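PDB 5HUS: trehalose synthase regulatory protein from Candida albicans, which probably serves as a regulatory subunit of the trehalose synthase complex, its C-terminal domain being related to trehalose-phosphate phosphatases of the HAD superfamily. Local coordinates for residues L247-E261 with T275-A289. Residues are numbered along the deposited sequence; the frame is centred on the assembly and turned at random.
Sequences LYSGGLTSIDEANYE and TVTLISSSNEETKTA
The ring of Tyr260 meets strand 275-278 obliquely, with CD1 3.7 Å from Thr275 CB, CE1 near Val276 O and CZ near Thr277 CB. The carbonyl oxygen of Asp256, one helical turn back, sits 3.2 Å from the plane of this ring, nearer its margin than its centre; Glu257 CD lies at the edge. The neighbouring Tyr248 ring takes Asn259 CB on one face and has Asp256 OD1 and Tyr260 CE1 at its edge, so that Tyr260 meets Tyr248 at its edge, between helix 254-261 and the sheet. Tyr260 OH donates to Gly251 O (2.8 Å), fixing the far end of the ring against the loop after strand 247-250.

Glu257 shows how a helix can grip a returning loop. A bend at chi2 (-52°) folds its carboxylate toward 288-289, where OE1 accepts from Ala289 N at 2.8 Å and the syn lone pair of OE2 accepts from Thr288 OG1 at 2.7 Å. Thr288 OG1 in turn accepts from Ala290 N, and a water links OE2 to Lys287 O. Both carboxylate oxygens are thus engaged, probably favouring the charged form.

Leu252 wedges its branches into the same loop: CD1 meets Thr286 OG1 (3.2 Å) and the Asn283 amide, whereas CD2 packs on Thr277 and Thr288. The two strands run parallel, 14° apart, with a nearly straight bond from Leu278 N to Gly250 O (2.9 Å, 172°); Val276 and Ser249 face the side of the sheet away from Tyr260.

Together strand 243-250, helix 254-265 and strand 272-278 form a beta-alpha-beta crossover of the Rossmann-like sheet, the layout expected of a HAD-type trehalose-phosphatase domain.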
loop_
_atom_site.group_PDB
_atom_site.type_symbol
_atom_site.label_atom_id
_atom_site.label_comp_id
_atom_site.label_asym_id
_atom_site.label_seq_id
_atom_site.Cartn_x
_atom_site.Cartn_y
_atom_site.Cartn_z
ATOM N N LEU A 247 1.683 12.864 3.127
ATOM C CA LEU A 247 0.914 12.219 4.179
ATOM C C LEU A 247 0.647 10.767 3.800
ATOM O O LEU A 247 0.332 10.471 2.651
ATOM C CB LEU A 247 -0.408 12.962 4.419
ATOM C CG LEU A 247 -1.333 12.514 5.560
ATOM C CD1 LEU A 247 -2.139 13.708 6.058
ATOM C CD2 LEU A 247 -2.286 11.392 5.154
ATOM N N TYR A 248 0.782 9.868 4.766
ATOM C CA TYR A 248 0.420 8.469 4.552
ATOM C C TYR A 248 -0.521 8.030 5.647
ATOM O O TYR A 248 -0.262 8.289 6.823
ATOM C CB TYR A 248 1.665 7.570 4.528
ATOM C CG TYR A 248 1.357 6.092 4.424
ATOM C CD1 TYR A 248 1.129 5.322 5.563
ATOM C CD2 TYR A 248 1.265 5.468 3.184
ATOM C CE1 TYR A 248 0.825 3.972 5.470
ATOM C CE2 TYR A 248 0.964 4.121 3.081
ATOM C CZ TYR A 248 0.749 3.381 4.227
ATOM O OH TYR A 248 0.466 2.037 4.146
ATOM N N SER A 249 -1.623 7.385 5.264
ATOM C CA SER A 249 -2.545 6.813 6.232
ATOM C C SER A 249 -2.695 5.325 5.971
ATOM O O SER A 249 -2.771 4.895 4.818
ATOM C CB SER A 249 -3.911 7.493 6.167
ATOM O OG SER A 249 -4.791 6.919 7.120
ATOM N N GLY A 250 -2.740 4.537 7.036
ATOM C CA GLY A 250 -2.902 3.108 6.876
ATOM C C GLY A 250 -3.527 2.455 8.084
ATOM O O GLY A 250 -4.300 3.080 8.816
ATOM N N GLY A 251 -3.197 1.187 8.277
ATOM C CA GLY A 251 -3.630 0.448 9.442
ATOM C C GLY A 251 -2.429 0.006 10.250
ATOM O O GLY A 251 -1.364 0.614 10.184
ATOM N N LEU A 252 -2.605 -1.059 11.018
ATOM C CA LEU A 252 -1.540 -1.566 11.867
ATOM C C LEU A 252 -1.088 -2.924 11.372
ATOM O O LEU A 252 -1.419 -3.957 11.959
ATOM C CB LEU A 252 -2.009 -1.659 13.317
ATOM C CG LEU A 252 -2.439 -0.330 13.930
ATOM C CD1 LEU A 252 -3.298 -0.562 15.156
ATOM C CD2 LEU A 252 -1.217 0.507 14.273
ATOM N N THR A 253 -0.369 -2.920 10.257
ATOM C CA THR A 253 0.244 -4.130 9.731
ATOM C C THR A 253 1.738 -3.878 9.597
ATOM O O THR A 253 2.174 -2.733 9.676
ATOM C CB THR A 253 -0.335 -4.535 8.363
ATOM O OG1 THR A 253 -0.022 -3.531 7.391
ATOM C CG2 THR A 253 -1.845 -4.703 8.445
ATOM N N SER A 254 2.511 -4.939 9.389
ATOM C CA SER A 254 3.959 -4.811 9.230
ATOM C C SER A 254 4.304 -3.955 8.018
ATOM O O SER A 254 5.283 -3.203 8.023
ATOM C CB SER A 254 4.612 -6.190 9.096
ATOM O OG SER A 254 4.427 -6.949 10.274
ATOM N N ILE A 255 3.490 -4.079 6.978
ATOM C CA ILE A 255 3.709 -3.334 5.749
ATOM C C ILE A 255 3.381 -1.858 5.952
ATOM O O ILE A 255 4.111 -0.990 5.477
ATOM C CB ILE A 255 2.884 -3.922 4.590
ATOM C CG1 ILE A 255 3.529 -5.233 4.130
ATOM C CG2 ILE A 255 2.786 -2.937 3.434
ATOM C CD1 ILE A 255 2.950 -5.799 2.858
ATOM N N ASP A 256 2.295 -1.574 6.668
ATOM C CA ASP A 256 1.988 -0.201 7.048
ATOM C C ASP A 256 3.150 0.409 7.819
ATOM O O ASP A 256 3.523 1.561 7.593
ATOM C CB ASP A 256 0.719 -0.138 7.899
ATOM C CG ASP A 256 -0.540 -0.303 7.079
ATOM O OD1 ASP A 256 -0.656 0.374 6.040
ATOM O OD2 ASP A 256 -1.405 -1.114 7.472
ATOM N N GLU A 257 3.725 -0.379 8.720
ATOM C CA GLU A 257 4.789 0.106 9.586
ATOM C C GLU A 257 6.007 0.532 8.785
ATOM O O GLU A 257 6.606 1.563 9.084
ATOM C CB GLU A 257 5.179 -0.955 10.615
ATOM C CG GLU A 257 4.149 -1.112 11.723
ATOM C CD GLU A 257 3.791 0.211 12.371
ATOM O OE1 GLU A 257 4.716 1.008 12.647
ATOM O OE2 GLU A 257 2.585 0.457 12.600
ATOM N N ALA A 258 6.358 -0.254 7.765
ATOM C CA ALA A 258 7.470 0.101 6.893
ATOM C C ALA A 258 7.168 1.408 6.172
ATOM O O ALA A 258 8.051 2.248 6.007
ATOM C CB ALA A 258 7.758 -1.005 5.896
ATOM N N ASN A 259 5.920 1.577 5.744
ATOM C CA ASN A 259 5.516 2.822 5.099
ATOM C C ASN A 259 5.542 4.014 6.056
ATOM O O ASN A 259 5.958 5.105 5.668
ATOM C CB ASN A 259 4.127 2.670 4.472
ATOM C CG ASN A 259 4.119 1.694 3.305
ATOM O OD1 ASN A 259 5.152 1.447 2.686
ATOM N ND2 ASN A 259 2.951 1.133 3.001
ATOM N N TYR A 260 5.093 3.824 7.298
ATOM C CA TYR A 260 5.126 4.922 8.275
ATOM C C TYR A 260 6.559 5.378 8.501
ATOM O O TYR A 260 6.860 6.568 8.476
ATOM C CB TYR A 260 4.515 4.516 9.624
ATOM C CG TYR A 260 3.043 4.203 9.590
ATOM C CD1 TYR A 260 2.151 5.003 8.889
ATOM C CD2 TYR A 260 2.547 3.094 10.259
ATOM C CE1 TYR A 260 0.793 4.704 8.867
ATOM C CE2 TYR A 260 1.205 2.785 10.235
ATOM C CZ TYR A 260 0.335 3.586 9.538
ATOM O OH TYR A 260 -0.997 3.259 9.522
ATOM N N GLU A 261 7.440 4.418 8.738
ATOM C CA GLU A 261 8.840 4.739 8.987
ATOM C C GLU A 261 9.468 5.463 7.798
ATOM O O GLU A 261 10.238 6.411 7.978
ATOM C CB GLU A 261 9.615 3.466 9.322
ATOM C CG GLU A 261 9.216 2.851 10.655
ATOM C CD GLU A 261 9.908 1.528 10.922
ATOM O OE1 GLU A 261 10.894 1.223 10.226
ATOM O OE2 GLU A 261 9.461 0.789 11.826
ATOM N N THR A 275 2.098 10.930 9.401
ATOM C CA THR A 275 1.644 9.554 9.333
ATOM C C THR A 275 0.500 9.369 10.322
ATOM O O THR A 275 0.567 9.849 11.456
ATOM C CB THR A 275 2.775 8.565 9.642
ATOM O OG1 THR A 275 3.424 8.949 10.860
ATOM C CG2 THR A 275 3.801 8.560 8.515
ATOM N N VAL A 276 -0.549 8.684 9.887
ATOM C CA VAL A 276 -1.706 8.451 10.742
ATOM C C VAL A 276 -2.235 7.039 10.526
ATOM O O VAL A 276 -2.312 6.558 9.391
ATOM C CB VAL A 276 -2.825 9.494 10.485
ATOM C CG1 VAL A 276 -3.156 9.583 9.000
ATOM C CG2 VAL A 276 -4.066 9.165 11.294
ATOM N N THR A 277 -2.563 6.358 11.616
ATOM C CA THR A 277 -3.081 5.006 11.516
ATOM C C THR A 277 -4.515 4.921 12.012
ATOM O O THR A 277 -4.910 5.649 12.922
ATOM C CB THR A 277 -2.225 3.996 12.307
ATOM O OG1 THR A 277 -2.744 2.678 12.100
ATOM C CG2 THR A 277 -2.233 4.304 13.802
ATOM N N LEU A 278 -5.283 4.044 11.379
ATOM C CA LEU A 278 -6.596 3.660 11.876
ATOM C C LEU A 278 -6.423 2.784 13.105
ATOM O O LEU A 278 -5.648 1.830 13.087
ATOM C CB LEU A 278 -7.384 2.925 10.792
ATOM C CG LEU A 278 -7.896 3.803 9.651
ATOM C CD1 LEU A 278 -8.256 2.958 8.437
ATOM C CD2 LEU A 278 -9.102 4.593 10.119
ATOM N N ILE A 279 -7.125 3.128 14.180
ATOM C CA ILE A 279 -7.063 2.356 15.415
ATOM C C ILE A 279 -8.464 1.937 15.834
ATOM O O ILE A 279 -9.454 2.516 15.384
ATOM C CB ILE A 279 -6.405 3.152 16.555
ATOM C CG1 ILE A 279 -7.238 4.388 16.899
ATOM C CG2 ILE A 279 -4.991 3.554 16.177
ATOM C CD1 ILE A 279 -6.602 5.278 17.945
ATOM N N SER A 280 -8.548 0.933 16.697
ATOM C CA SER A 280 -9.843 0.402 17.096
ATOM C C SER A 280 -9.846 -0.125 18.521
ATOM O O SER A 280 -8.853 -0.030 19.243
ATOM C CB SER A 280 -10.270 -0.719 16.145
ATOM O OG SER A 280 -9.481 -1.880 16.347
ATOM N N SER A 281 -10.990 -0.671 18.916
ATOM C CA SER A 281 -11.090 -1.468 20.127
ATOM C C SER A 281 -11.257 -2.933 19.725
ATOM O O SER A 281 -12.315 -3.331 19.234
ATOM C CB SER A 281 -12.259 -1.004 20.998
ATOM O OG SER A 281 -12.069 0.330 21.440
ATOM N N SER A 282 -10.207 -3.729 19.922
ATOM C CA SER A 282 -8.986 -3.244 20.554
ATOM C C SER A 282 -7.710 -3.703 19.853
ATOM O O SER A 282 -7.348 -4.880 19.897
ATOM C CB SER A 282 -8.938 -3.683 22.021
ATOM O OG SER A 282 -7.706 -3.317 22.621
ATOM N N ASN A 283 -7.041 -2.757 19.202
ATOM C CA ASN A 283 -5.651 -2.927 18.798
ATOM C C ASN A 283 -4.846 -1.783 19.403
ATOM O O ASN A 283 -3.811 -1.377 18.876
ATOM C CB ASN A 283 -5.506 -2.971 17.272
ATOM C CG ASN A 283 -6.202 -1.812 16.574
ATOM O OD1 ASN A 283 -6.295 -0.704 17.109
ATOM N ND2 ASN A 283 -6.689 -2.065 15.363
ATOM N N GLU A 284 -5.353 -1.274 20.525
ATOM C CA GLU A 284 -4.775 -0.124 21.210
ATOM C C GLU A 284 -3.385 -0.391 21.778
ATOM O O GLU A 284 -2.590 0.534 21.937
ATOM C CB GLU A 284 -5.705 0.333 22.337
ATOM C CG GLU A 284 -7.032 0.904 21.860
ATOM C CD GLU A 284 -7.948 1.284 23.007
ATOM O OE1 GLU A 284 -8.377 0.378 23.754
ATOM O OE2 GLU A 284 -8.239 2.487 23.163
ATOM N N GLU A 285 -3.086 -1.650 22.084
ATOM C CA GLU A 285 -1.790 -1.984 22.664
ATOM C C GLU A 285 -0.734 -2.312 21.606
ATOM O O GLU A 285 0.447 -2.443 21.929
ATOM C CB GLU A 285 -1.924 -3.151 23.644
ATOM C CG GLU A 285 -2.420 -2.740 25.022
ATOM C CD GLU A 285 -3.907 -2.479 25.053
ATOM O OE1 GLU A 285 -4.653 -3.210 24.367
ATOM O OE2 GLU A 285 -4.333 -1.543 25.763
ATOM N N THR A 286 -1.149 -2.427 20.348
ATOM C CA THR A 286 -0.195 -2.695 19.274
ATOM C C THR A 286 0.735 -1.502 19.056
ATOM O O THR A 286 0.292 -0.355 19.017
ATOM C CB THR A 286 -0.901 -3.025 17.943
ATOM O OG1 THR A 286 -1.384 -1.817 17.343
ATOM C CG2 THR A 286 -2.059 -3.979 18.169
ATOM N N LYS A 287 2.027 -1.778 18.911
ATOM C CA LYS A 287 3.012 -0.723 18.704
ATOM C C LYS A 287 3.006 -0.217 17.262
ATOM O O LYS A 287 2.785 -0.987 16.327
ATOM C CB LYS A 287 4.408 -1.225 19.081
ATOM C CG LYS A 287 4.572 -1.513 20.565
ATOM C CD LYS A 287 4.514 -0.226 21.375
ATOM C CE LYS A 287 4.468 -0.512 22.866
ATOM N NZ LYS A 287 3.230 -1.251 23.242
ATOM N N THR A 288 3.249 1.080 17.089
ATOM C CA THR A 288 3.279 1.674 15.755
ATOM C C THR A 288 4.228 2.863 15.665
ATOM O O THR A 288 4.525 3.518 16.668
ATOM C CB THR A 288 1.883 2.142 15.315
ATOM O OG1 THR A 288 1.955 2.666 13.983
ATOM C CG2 THR A 288 1.364 3.227 16.252
ATOM N N ALA A 289 4.690 3.143 14.448
ATOM C CA ALA A 289 5.537 4.297 14.191
ATOM C C ALA A 289 4.718 5.474 13.670
ATOM O O ALA A 289 5.249 6.568 13.485
ATOM C CB ALA A 289 6.634 3.946 13.206
HETATM O O HOH W 1 1.387 -1.798 13.816
#